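Local coordinates for protein predicted zincin-like metalloprotease (Acidothermus cellulolyticus 11B, PDB 3E11) that is of unknown function but is predicted to be a zincin-like metalloprotease and binds metal ions, at residues D19-E24 with T93-I98; A78-E83 with I87-K92; E12-A17 with V32-E37; R57-A60 with V64-D67. All coordinates share one frame; numbering follows the deposited sequence.

Contact 1: residues D19-E24 with T93-I98; sequences DGIPEE and TVVHEI
I21 carries its CG1 branch anti to the carbonyl carbon (chi1 -74°), and a nearly extended second torsion (chi2 173°) sends CD1 on toward V94 of the facing helix. V94 meets it with CG1, the branch anti to its backbone N (chi1 175°). The two methyls, I21 CD1 and V94 CG1, lie 3.8 Å apart, and the side chains meet nearly perpendicular. V95 uses CG2, the branch anti to its carbonyl carbon. V95 CG2 sits 4.2 Å from I21 CG1, and these two side chains run antiparallel alongside one another. I21 therefore reaches two successive residues of the helix with two different carbons. P22 adds a looser touch: its ring carbon CD is 4.5 Å from V95 CG2. The contact is purely apolar and small, burying 116 Å² in all. Residues 93-98 belong to helix 83-101, which carries an HExxH sequence, consistent with the zinc-binding motif of zincins; no metal is bound to it here. H96 and E97 of it lie in this segment, but neither packs against I21. V94 also packs on I69 and I71 of strand 67-72, so it lies between the sheet and the loop. F25 touches V95, and Y114 touches P22. D19, which binds calcium in a structure of this protein though none is bound to this chain, begins segment 19-24, but its carboxylate stands well away from residues 93-98.

Contact 2: residues A78-E83 with I87-K92; sequences ALCETE and IDEVRK
The backbone N of I87 donates to E83 O over 2.9 Å, an i to i+4 bond of the first turn of helix 83-101, with an N-H...O angle of 165°. The side chain of I87 lies beside the same carbonyl: its CG1 is 3.4 Å from E83 O. CG1 is placed there by standing anti to the carbonyl carbon of I87 (chi1 -70°). The carboxylate of E83 leads away from this turn and forms a salt bridge with R9. T82 is the N-cap residue. Its OG1 accepts from the backbone N of E85, so the loop of residues 78-82 passes into the helix through a side-chain cap. C80, earlier in the loop, packs against E89, with C80 SG 3.8 Å from E89 CB. The sulfur thus meets the root of the glutamate and not its charged end. E89 then bends at chi2 (59°), and its carboxylate turns toward L79. There L79 CD1 lies 4.3 Å from E89 OE2, a loose approach at the exposed side. E89 and E83 give the larger shares of the 199 Å² buried between the two segments. C80 is buried and also touches V3, E85 and V86, while L46 lies against both L79 and E89.

Contact 3: residues E12-A17 with V32-E37; sequences ELVAEA and VAVFVE
V14 faces the strand with both of its methyls and divides them between two residues. V14 CG1 meets V34 CG1 at 3.6 Å, and V14 CG2 meets V36 CG2 at 3.7 Å. The first torsion of V14 (chi1 177°) sets CG1 anti to the backbone N and CG2 anti to the carbonyl carbon, so one methyl faces V34 and the other V36. V34 answers with the branch anti to its own N, whereas V36 answers with the branch anti to its carbonyl carbon. The V14 and V34 side chains cross obliquely. Those of V14 and V36 lie side by side and point opposite ways. This is the tight part of the contact: methyl against methyl, with V14 buried. V34 and V36 are two residues apart and so project from the same face of strand 32-37. F10 also touches V36, and L18 and I71 touch V34, extending the apolar layer.

The other side is looser. F35 points away from the helix, on the opposite face of the strand, where its ring makes a cation-pi contact with R68. On the helix, E12, A15 and E16 turn outward to solvent. E12 forms a salt bridge with R9 there, one turn before it. Only 105 Å² is buried between the two segments, so the valine cluster accounts for the contact. Helix 7-19 packed on the edge strand 32-37, which runs parallel to strand 67-72, gives the alpha/beta layering expected of a zincin-like fold.

Contact 4: residues R57-A60 with V64-D67; sequences RTTA and VLPD
R57 lays its aliphatic part over V64, with R57 CD 3.6 Å from V64 CG1, and carries its guanidinium on to D67. The chain leaves with CG anti to the backbone N (chi1 175°) and then bends at chi2 and chi3. These bends bring a side chain that starts away from residues 64-67 back alongside them. R57 NH1 donates to L65 O over 2.9 Å, and this oxygen lies close to the guanidinium plane. R57 NH2 forms a salt bridge with D67 OD1 at 2.7 Å, meeting the oxygen from above the carboxylate plane. The guanidinium and carboxylate planes are 40° apart. NH1 adds a weak bond to the same OD1. The backbones are joined as well: L65 N donates to R57 O over 2.7 Å, next to a single beta bridge between T58 and V64. At the outer end T59 CG2 packs on L65 CD2 at 3.8 Å. With an alanine in place of R57, D67 OD1 would probably lose its cationic mate, L65 O its bond from NH1 and the V64 methyl the arginine chain packed against it. D67 also bonds Y49 OH at OD2 and I52 N at OD1, and N31 bonds to L65 O. The charge of R57 is paired with a buried carboxylate at the start of strand 67-72. This pairing would probably favour the ionised form of D67 and ties the protruding loop to the sheet.

Contact 3 closes first along the chain, then contact 4, then contact 2; contact 1 runs from helix 7-19 to helix 83-101. Contacts 1 and 2 share helix 83-101, with centres 14 Å apart. R91 joins contacts 2 and 3 by probable bonds to E16 O and A17 O, and its NE packs against G20. V94 and I98 of contact 1 touch V34 and V32 of contact 3. Contact 4 lies farthest out, its centre about 30 Å from that of contact 2, yet it is tied to contact 3, where A33 N probably bonds to D67 O. The helix that carries the HExxH-like sequence thus lies against the sheet, and contact 4 projects from the far side.

Contact 1: residues D19-E24 with T93-I98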
loop_
_atom_site.group_PDB
_atom_site.type_symbol
_atom_site.label_atom_id
_atom_site.label_comp_id
_atom_site.label_asym_id
_atom_site.label_seq_id
_atom_site.Cartn_x
_atom_site.Cartn_y
_atom_site.Cartn_z
ATOM N N ASP A 19 -9.343 0.064 4.841
ATOM C CA ASP A 19 -10.753 -0.179 5.121
ATOM C C ASP A 19 -11.620 0.180 3.892
ATOM O O ASP A 19 -12.676 -0.378 3.707
ATOM C CB ASP A 19 -11.220 0.635 6.337
ATOM C CG ASP A 19 -10.600 0.149 7.676
ATOM O OD1 ASP A 19 -9.962 -0.927 7.718
ATOM O OD2 ASP A 19 -10.710 0.892 8.670
ATOM N N GLY A 20 -11.159 1.124 3.075
ATOM C CA GLY A 20 -11.902 1.580 1.907
ATOM C C GLY A 20 -11.504 0.903 0.600
ATOM O O GLY A 20 -11.966 1.296 -0.460
ATOM N N ILE A 21 -10.601 -0.076 0.658
ATOM C CA ILE A 21 -10.283 -0.830 -0.541
ATOM C C ILE A 21 -11.538 -1.523 -1.058
ATOM O O ILE A 21 -12.235 -2.196 -0.303
ATOM C CB ILE A 21 -9.174 -1.838 -0.292
ATOM C CG1 ILE A 21 -7.835 -1.068 -0.187
ATOM C CG2 ILE A 21 -9.125 -2.898 -1.402
ATOM C CD1 ILE A 21 -6.693 -1.926 0.224
ATOM N N PRO A 22 -11.849 -1.351 -2.341
ATOM C CA PRO A 22 -13.032 -2.013 -2.869
ATOM C C PRO A 22 -13.001 -3.528 -2.747
ATOM O O PRO A 22 -11.911 -4.140 -2.827
ATOM C CB PRO A 22 -13.041 -1.568 -4.337
ATOM C CG PRO A 22 -12.386 -0.262 -4.319
ATOM C CD PRO A 22 -11.260 -0.431 -3.340
ATOM N N GLU A 23 -14.180 -4.108 -2.516
ATOM C CA GLU A 23 -14.328 -5.534 -2.260
ATOM C C GLU A 23 -13.765 -6.378 -3.396
ATOM O O GLU A 23 -13.376 -7.502 -3.149
ATOM C CB GLU A 23 -15.795 -5.938 -2.013
ATOM C CG GLU A 23 -16.328 -5.591 -0.608
ATOM N N GLU A 24 -13.721 -5.865 -4.631
ATOM C CA GLU A 24 -13.173 -6.671 -5.727
ATOM C C GLU A 24 -11.663 -6.975 -5.557
ATOM O O GLU A 24 -11.176 -7.928 -6.145
ATOM C CB GLU A 24 -13.451 -6.068 -7.124
ATOM C CG GLU A 24 -13.084 -4.600 -7.317
ATOM C CD GLU A 24 -14.238 -3.638 -7.014
ATOM O OE1 GLU A 24 -15.041 -3.907 -6.072
ATOM O OE2 GLU A 24 -14.336 -2.586 -7.720
ATOM N N THR A 93 -2.380 3.691 -4.146
ATOM C CA THR A 93 -1.073 3.052 -4.212
ATOM C C THR A 93 -1.120 1.552 -3.891
ATOM O O THR A 93 -0.575 0.743 -4.644
ATOM C CB THR A 93 -0.073 3.778 -3.291
ATOM O OG1 THR A 93 0.065 5.124 -3.748
ATOM C CG2 THR A 93 1.297 3.088 -3.283
ATOM N N VAL A 94 -1.782 1.203 -2.797
ATOM C CA VAL A 94 -1.984 -0.194 -2.402
ATOM C C VAL A 94 -2.714 -0.963 -3.520
ATOM O O VAL A 94 -2.288 -2.070 -3.909
ATOM C CB VAL A 94 -2.745 -0.300 -1.064
ATOM C CG1 VAL A 94 -3.053 -1.746 -0.745
ATOM C CG2 VAL A 94 -1.939 0.323 0.085
ATOM N N VAL A 95 -3.816 -0.394 -4.025
ATOM C CA VAL A 95 -4.591 -1.068 -5.077
ATOM C C VAL A 95 -3.767 -1.267 -6.364
ATOM O O VAL A 95 -3.776 -2.354 -6.975
ATOM C CB VAL A 95 -5.908 -0.336 -5.387
ATOM C CG1 VAL A 95 -6.576 -0.930 -6.622
ATOM C CG2 VAL A 95 -6.845 -0.474 -4.207
ATOM N N HIS A 96 -3.017 -0.255 -6.771
ATOM C CA HIS A 96 -2.100 -0.445 -7.897
ATOM C C HIS A 96 -1.050 -1.500 -7.657
ATOM O O HIS A 96 -0.753 -2.305 -8.546
ATOM C CB HIS A 96 -1.455 0.883 -8.309
ATOM C CG HIS A 96 -2.406 1.775 -9.039
ATOM N ND1 HIS A 96 -2.130 2.313 -10.273
ATOM C CD2 HIS A 96 -3.666 2.167 -8.729
ATOM C CE1 HIS A 96 -3.159 3.049 -10.665
ATOM N NE2 HIS A 96 -4.104 2.971 -9.747
ATOM N N GLU A 97 -0.483 -1.511 -6.461
ATOM C CA GLU A 97 0.579 -2.453 -6.164
ATOM C C GLU A 97 0.034 -3.869 -6.168
ATOM O O GLU A 97 0.645 -4.764 -6.736
ATOM C CB GLU A 97 1.275 -2.110 -4.835
ATOM C CG GLU A 97 2.216 -0.892 -4.929
ATOM C CD GLU A 97 3.293 -1.082 -5.986
ATOM O OE1 GLU A 97 3.781 -2.209 -6.152
ATOM O OE2 GLU A 97 3.616 -0.116 -6.694
ATOM N N ILE A 98 -1.133 -4.083 -5.575
ATOM C CA ILE A 98 -1.692 -5.433 -5.554
ATOM C C ILE A 98 -2.124 -5.871 -6.960
ATOM O O ILE A 98 -1.878 -7.017 -7.371
ATOM C CB ILE A 98 -2.819 -5.586 -4.484
ATOM C CG1 ILE A 98 -3.045 -7.075 -4.186
ATOM C CG2 ILE A 98 -4.088 -4.877 -4.860
ATOM C CD1 ILE A 98 -1.820 -7.769 -3.597
#

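Contact 2: residues A78-E83 with I87-K92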
loop_
_atom_site.group_PDB
_atom_site.type_symbol
_atom_site.label_atom_id
_atom_site.label_comp_id
_atom_site.label_asym_id
_atom_site.label_seq_id
_atom_site.Cartn_x
_atom_site.Cartn_y
_atom_site.Cartn_z
ATOM N N ALA A 78 3.986 14.607 0.093
ATOM C CA ALA A 78 4.394 15.684 -0.816
ATOM C C ALA A 78 3.364 15.958 -1.899
ATOM O O ALA A 78 3.328 17.056 -2.432
ATOM C CB ALA A 78 5.709 15.371 -1.454
ATOM N N LEU A 79 2.577 14.950 -2.251
ATOM C CA LEU A 79 1.523 15.070 -3.250
ATOM C C LEU A 79 0.145 15.516 -2.703
ATOM O O LEU A 79 -0.814 15.684 -3.496
ATOM C CB LEU A 79 1.351 13.706 -3.940
ATOM C CG LEU A 79 2.475 13.222 -4.839
ATOM C CD1 LEU A 79 2.166 11.766 -5.266
ATOM C CD2 LEU A 79 2.624 14.129 -5.988
ATOM N N CYS A 80 0.026 15.661 -1.384
ATOM C CA CYS A 80 -1.274 15.819 -0.711
ATOM C C CYS A 80 -1.390 17.102 0.109
ATOM O O CYS A 80 -0.478 17.483 0.834
ATOM C CB CYS A 80 -1.564 14.620 0.181
ATOM S SG CYS A 80 -1.648 13.042 -0.783
ATOM N N GLU A 81 -2.551 17.730 0.037
ATOM C CA GLU A 81 -2.797 18.989 0.750
ATOM C C GLU A 81 -3.735 18.763 1.940
ATOM O O GLU A 81 -3.944 19.685 2.750
ATOM C CB GLU A 81 -3.369 20.058 -0.221
ATOM C CG GLU A 81 -2.302 20.519 -1.232
ATOM C CD GLU A 81 -2.774 21.562 -2.202
ATOM O OE1 GLU A 81 -3.989 21.853 -2.246
ATOM O OE2 GLU A 81 -1.912 22.142 -2.900
ATOM N N THR A 82 -4.324 17.562 2.038
ATOM C CA THR A 82 -5.184 17.214 3.158
ATOM C C THR A 82 -4.993 15.736 3.525
ATOM O O THR A 82 -4.479 14.953 2.722
ATOM C CB THR A 82 -6.679 17.459 2.895
ATOM O OG1 THR A 82 -7.183 16.451 2.005
ATOM C CG2 THR A 82 -6.928 18.843 2.331
ATOM N N GLU A 83 -5.397 15.393 4.748
ATOM C CA GLU A 83 -5.453 14.009 5.232
ATOM C C GLU A 83 -6.312 13.081 4.380
ATOM O O GLU A 83 -5.912 11.931 4.108
ATOM C CB GLU A 83 -5.934 13.960 6.683
ATOM C CG GLU A 83 -4.877 14.344 7.663
ATOM C CD GLU A 83 -5.385 14.226 9.111
ATOM O OE1 GLU A 83 -6.617 14.154 9.324
ATOM O OE2 GLU A 83 -4.544 14.170 10.012
ATOM N N ILE A 87 -5.201 9.693 2.445
ATOM C CA ILE A 87 -5.956 8.431 2.467
ATOM C C ILE A 87 -6.154 7.904 1.048
ATOM O O ILE A 87 -5.869 6.711 0.750
ATOM C CB ILE A 87 -7.337 8.588 3.182
ATOM C CG1 ILE A 87 -7.139 8.798 4.702
ATOM C CG2 ILE A 87 -8.173 7.350 2.963
ATOM C CD1 ILE A 87 -8.333 9.390 5.433
ATOM N N ASP A 88 -6.634 8.790 0.175
ATOM C CA ASP A 88 -6.907 8.444 -1.226
ATOM C C ASP A 88 -5.658 7.978 -1.958
ATOM O O ASP A 88 -5.679 6.984 -2.686
ATOM C CB ASP A 88 -7.504 9.626 -1.965
ATOM C CG ASP A 88 -8.921 9.872 -1.574
ATOM O OD1 ASP A 88 -9.501 9.002 -0.930
ATOM O OD2 ASP A 88 -9.462 10.946 -1.879
ATOM N N GLU A 89 -4.579 8.711 -1.746
ATOM C CA GLU A 89 -3.329 8.412 -2.376
ATOM C C GLU A 89 -2.752 7.098 -1.879
ATOM O O GLU A 89 -2.217 6.314 -2.660
ATOM C CB GLU A 89 -2.348 9.558 -2.160
ATOM C CG GLU A 89 -1.237 9.605 -3.180
ATOM C CD GLU A 89 -1.761 9.738 -4.606
ATOM O OE1 GLU A 89 -2.721 10.478 -4.837
ATOM O OE2 GLU A 89 -1.227 9.075 -5.486
ATOM N N VAL A 90 -2.809 6.885 -0.581
ATOM C CA VAL A 90 -2.396 5.586 -0.022
ATOM C C VAL A 90 -3.245 4.428 -0.593
ATOM O O VAL A 90 -2.697 3.393 -1.026
ATOM C CB VAL A 90 -2.437 5.559 1.508
ATOM C CG1 VAL A 90 -2.135 4.109 2.057
ATOM C CG2 VAL A 90 -1.409 6.522 2.101
ATOM N N ARG A 91 -4.564 4.601 -0.613
ATOM C CA ARG A 91 -5.458 3.580 -1.140
ATOM C C ARG A 91 -5.108 3.277 -2.592
ATOM O O ARG A 91 -4.998 2.118 -2.982
ATOM C CB ARG A 91 -6.927 4.011 -1.023
ATOM C CG ARG A 91 -7.905 2.878 -1.282
ATOM C CD ARG A 91 -9.315 3.365 -1.071
ATOM N NE ARG A 91 -9.625 3.613 0.350
ATOM C CZ ARG A 91 -10.220 4.714 0.823
ATOM N NH1 ARG A 91 -10.562 5.723 0.011
ATOM N NH2 ARG A 91 -10.478 4.819 2.126
ATOM N N LYS A 92 -4.921 4.333 -3.384
ATOM C CA LYS A 92 -4.666 4.168 -4.800
ATOM C C LYS A 92 -3.359 3.395 -4.985
ATOM O O LYS A 92 -3.276 2.528 -5.832
ATOM C CB LYS A 92 -4.628 5.510 -5.512
ATOM C CG LYS A 92 -4.066 5.463 -6.891
ATOM C CD LYS A 92 -4.056 6.847 -7.544
ATOM C CE LYS A 92 -3.252 6.797 -8.835
ATOM N NZ LYS A 92 -3.323 8.061 -9.624
#

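Contact 3: residues E12-A17 with V32-E37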
loop_
_atom_site.group_PDB
_atom_site.type_symbol
_atom_site.label_atom_id
_atom_site.label_comp_id
_atom_site.label_asym_id
_atom_site.label_seq_id
_atom_site.Cartn_x
_atom_site.Cartn_y
_atom_site.Cartn_z
ATOM N N GLU A 12 -2.867 5.594 11.061
ATOM C CA GLU A 12 -4.317 5.680 11.096
ATOM C C GLU A 12 -4.922 5.949 9.736
ATOM O O GLU A 12 -5.945 5.371 9.384
ATOM C CB GLU A 12 -4.721 6.788 12.073
ATOM C CG GLU A 12 -4.295 6.493 13.523
ATOM C CD GLU A 12 -4.561 7.623 14.513
ATOM O OE1 GLU A 12 -5.035 8.700 14.110
ATOM O OE2 GLU A 12 -4.294 7.428 15.723
ATOM N N LEU A 13 -4.292 6.842 8.980
ATOM C CA LEU A 13 -4.674 7.096 7.585
ATOM C C LEU A 13 -4.488 5.840 6.697
ATOM O O LEU A 13 -5.309 5.559 5.838
ATOM C CB LEU A 13 -3.897 8.301 7.048
ATOM C CG LEU A 13 -4.172 9.600 7.862
ATOM C CD1 LEU A 13 -3.504 10.803 7.210
ATOM C CD2 LEU A 13 -5.646 9.855 8.081
ATOM N N VAL A 14 -3.416 5.091 6.911
ATOM C CA VAL A 14 -3.255 3.813 6.223
ATOM C C VAL A 14 -4.405 2.829 6.522
ATOM O O VAL A 14 -4.923 2.157 5.592
ATOM C CB VAL A 14 -1.887 3.179 6.513
ATOM C CG1 VAL A 14 -1.788 1.828 5.859
ATOM C CG2 VAL A 14 -0.775 4.117 6.029
ATOM N N ALA A 15 -4.803 2.740 7.792
ATOM C CA ALA A 15 -5.891 1.865 8.184
ATOM C C ALA A 15 -7.170 2.288 7.456
ATOM O O ALA A 15 -7.874 1.431 6.932
ATOM C CB ALA A 15 -6.095 1.841 9.674
ATOM N N GLU A 16 -7.432 3.593 7.397
ATOM C CA GLU A 16 -8.626 4.112 6.708
ATOM C C GLU A 16 -8.557 3.820 5.212
ATOM O O GLU A 16 -9.570 3.512 4.595
ATOM C CB GLU A 16 -8.793 5.612 6.926
ATOM C CG GLU A 16 -10.038 6.209 6.238
ATOM C CD GLU A 16 -11.342 5.726 6.834
ATOM O OE1 GLU A 16 -11.322 5.247 7.986
ATOM O OE2 GLU A 16 -12.395 5.831 6.163
ATOM N N ALA A 17 -7.355 3.915 4.632
ATOM C CA ALA A 17 -7.135 3.580 3.225
ATOM C C ALA A 17 -7.493 2.098 2.987
ATOM O O ALA A 17 -8.240 1.786 2.071
ATOM C CB ALA A 17 -5.698 3.854 2.821
ATOM N N VAL A 32 -1.536 -9.927 2.855
ATOM C CA VAL A 32 -0.648 -8.834 2.508
ATOM C C VAL A 32 -0.747 -7.819 3.619
ATOM O O VAL A 32 -1.871 -7.456 4.071
ATOM C CB VAL A 32 -1.064 -8.149 1.192
ATOM C CG1 VAL A 32 -0.136 -6.964 0.893
ATOM C CG2 VAL A 32 -1.041 -9.157 0.064
ATOM N N ALA A 33 0.413 -7.404 4.095
ATOM C CA ALA A 33 0.537 -6.393 5.145
ATOM C C ALA A 33 1.123 -5.129 4.561
ATOM O O ALA A 33 1.937 -5.158 3.630
ATOM C CB ALA A 33 1.384 -6.884 6.265
ATOM N N VAL A 34 0.644 -4.008 5.062
ATOM C CA VAL A 34 1.087 -2.710 4.606
ATOM C C VAL A 34 1.968 -2.163 5.728
ATOM O O VAL A 34 1.582 -2.171 6.898
ATOM C CB VAL A 34 -0.125 -1.768 4.274
ATOM C CG1 VAL A 34 0.331 -0.365 3.940
ATOM C CG2 VAL A 34 -0.933 -2.334 3.177
ATOM N N PHE A 35 3.175 -1.779 5.363
ATOM C CA PHE A 35 4.136 -1.192 6.265
ATOM C C PHE A 35 4.526 0.175 5.719
ATOM O O PHE A 35 4.559 0.386 4.525
ATOM C CB PHE A 35 5.369 -2.075 6.349
ATOM C CG PHE A 35 5.187 -3.288 7.212
ATOM C CD1 PHE A 35 4.722 -4.487 6.672
ATOM C CD2 PHE A 35 5.549 -3.249 8.547
ATOM C CE1 PHE A 35 4.581 -5.632 7.499
ATOM C CE2 PHE A 35 5.413 -4.383 9.382
ATOM C CZ PHE A 35 4.916 -5.567 8.849
ATOM N N VAL A 36 4.798 1.095 6.628
ATOM C CA VAL A 36 5.137 2.440 6.262
ATOM C C VAL A 36 6.630 2.693 6.536
ATOM O O VAL A 36 7.188 2.317 7.592
ATOM C CB VAL A 36 4.292 3.457 7.034
ATOM C CG1 VAL A 36 4.721 4.855 6.665
ATOM C CG2 VAL A 36 2.792 3.263 6.753
ATOM N N GLU A 37 7.264 3.322 5.564
ATOM C CA GLU A 37 8.624 3.823 5.661
ATOM C C GLU A 37 8.615 5.287 5.301
ATOM O O GLU A 37 7.679 5.750 4.626
ATOM C CB GLU A 37 9.520 3.082 4.693
ATOM C CG GLU A 37 9.781 1.667 5.139
ATOM C CD GLU A 37 10.894 0.980 4.398
ATOM O OE1 GLU A 37 11.716 1.648 3.726
ATOM O OE2 GLU A 37 10.968 -0.238 4.545
#

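Contact 4: residues R57-A60 with V64-D67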
loop_
_atom_site.group_PDB
_atom_site.type_symbol
_atom_site.label_atom_id
_atom_site.label_comp_id
_atom_site.label_asym_id
_atom_site.label_seq_id
_atom_site.Cartn_x
_atom_site.Cartn_y
_atom_site.Cartn_z
ATOM N N ARG A 57 8.447 -18.012 4.172
ATOM C CA ARG A 57 6.988 -17.852 4.169
ATOM C C ARG A 57 6.364 -18.334 5.473
ATOM O O ARG A 57 5.348 -17.809 5.885
ATOM C CB ARG A 57 6.377 -18.622 2.978
ATOM C CG ARG A 57 4.856 -18.649 2.902
ATOM C CD ARG A 57 4.285 -17.235 2.743
ATOM N NE ARG A 57 4.498 -16.734 1.391
ATOM C CZ ARG A 57 4.202 -15.496 0.997
ATOM N NH1 ARG A 57 3.696 -14.625 1.849
ATOM N NH2 ARG A 57 4.424 -15.131 -0.255
ATOM N N THR A 58 6.960 -19.353 6.097
ATOM C CA THR A 58 6.403 -19.911 7.324
ATOM C C THR A 58 7.371 -19.867 8.492
ATOM O O THR A 58 8.574 -19.703 8.323
ATOM C CB THR A 58 5.903 -21.340 7.138
ATOM O OG1 THR A 58 6.920 -22.155 6.539
ATOM C CG2 THR A 58 4.674 -21.346 6.272
ATOM N N THR A 59 6.803 -19.988 9.688
ATOM C CA THR A 59 7.535 -19.795 10.935
ATOM C C THR A 59 7.725 -21.140 11.574
ATOM O O THR A 59 7.082 -22.116 11.175
ATOM C CB THR A 59 6.752 -18.903 11.917
ATOM O OG1 THR A 59 5.577 -19.594 12.367
ATOM C CG2 THR A 59 6.338 -17.606 11.245
ATOM N N ALA A 60 8.592 -21.185 12.586
ATOM C CA ALA A 60 8.829 -22.412 13.352
ATOM C C ALA A 60 7.513 -23.006 13.873
ATOM O O ALA A 60 7.336 -24.227 13.936
ATOM C CB ALA A 60 9.782 -22.128 14.513
ATOM N N VAL A 64 2.030 -18.306 8.925
ATOM C CA VAL A 64 2.333 -17.878 7.572
ATOM C C VAL A 64 2.605 -16.406 7.671
ATOM O O VAL A 64 1.868 -15.680 8.355
ATOM C CB VAL A 64 1.168 -18.102 6.596
ATOM C CG1 VAL A 64 1.642 -17.945 5.134
ATOM C CG2 VAL A 64 0.590 -19.490 6.802
ATOM N N LEU A 65 3.673 -15.961 7.017
ATOM C CA LEU A 65 4.012 -14.561 7.017
ATOM C C LEU A 65 3.439 -13.912 5.743
ATOM O O LEU A 65 3.334 -14.577 4.719
ATOM C CB LEU A 65 5.515 -14.401 7.106
ATOM C CG LEU A 65 6.067 -14.968 8.415
ATOM C CD1 LEU A 65 7.546 -14.825 8.404
ATOM C CD2 LEU A 65 5.492 -14.230 9.622
ATOM N N PRO A 66 3.017 -12.649 5.835
ATOM C CA PRO A 66 2.415 -11.961 4.691
ATOM C C PRO A 66 3.465 -11.372 3.767
ATOM O O PRO A 66 4.545 -10.998 4.219
ATOM C CB PRO A 66 1.629 -10.811 5.357
ATOM C CG PRO A 66 2.499 -10.461 6.528
ATOM C CD PRO A 66 3.106 -11.759 7.006
ATOM N N ASP A 67 3.148 -11.294 2.483
ATOM C CA ASP A 67 3.805 -10.349 1.581
ATOM C C ASP A 67 3.637 -8.935 2.132
ATOM O O ASP A 67 2.745 -8.679 2.940
ATOM C CB ASP A 67 3.218 -10.427 0.159
ATOM C CG ASP A 67 3.761 -11.597 -0.666
ATOM O OD1 ASP A 67 4.608 -12.393 -0.155
ATOM O OD2 ASP A 67 3.327 -11.741 -1.829
#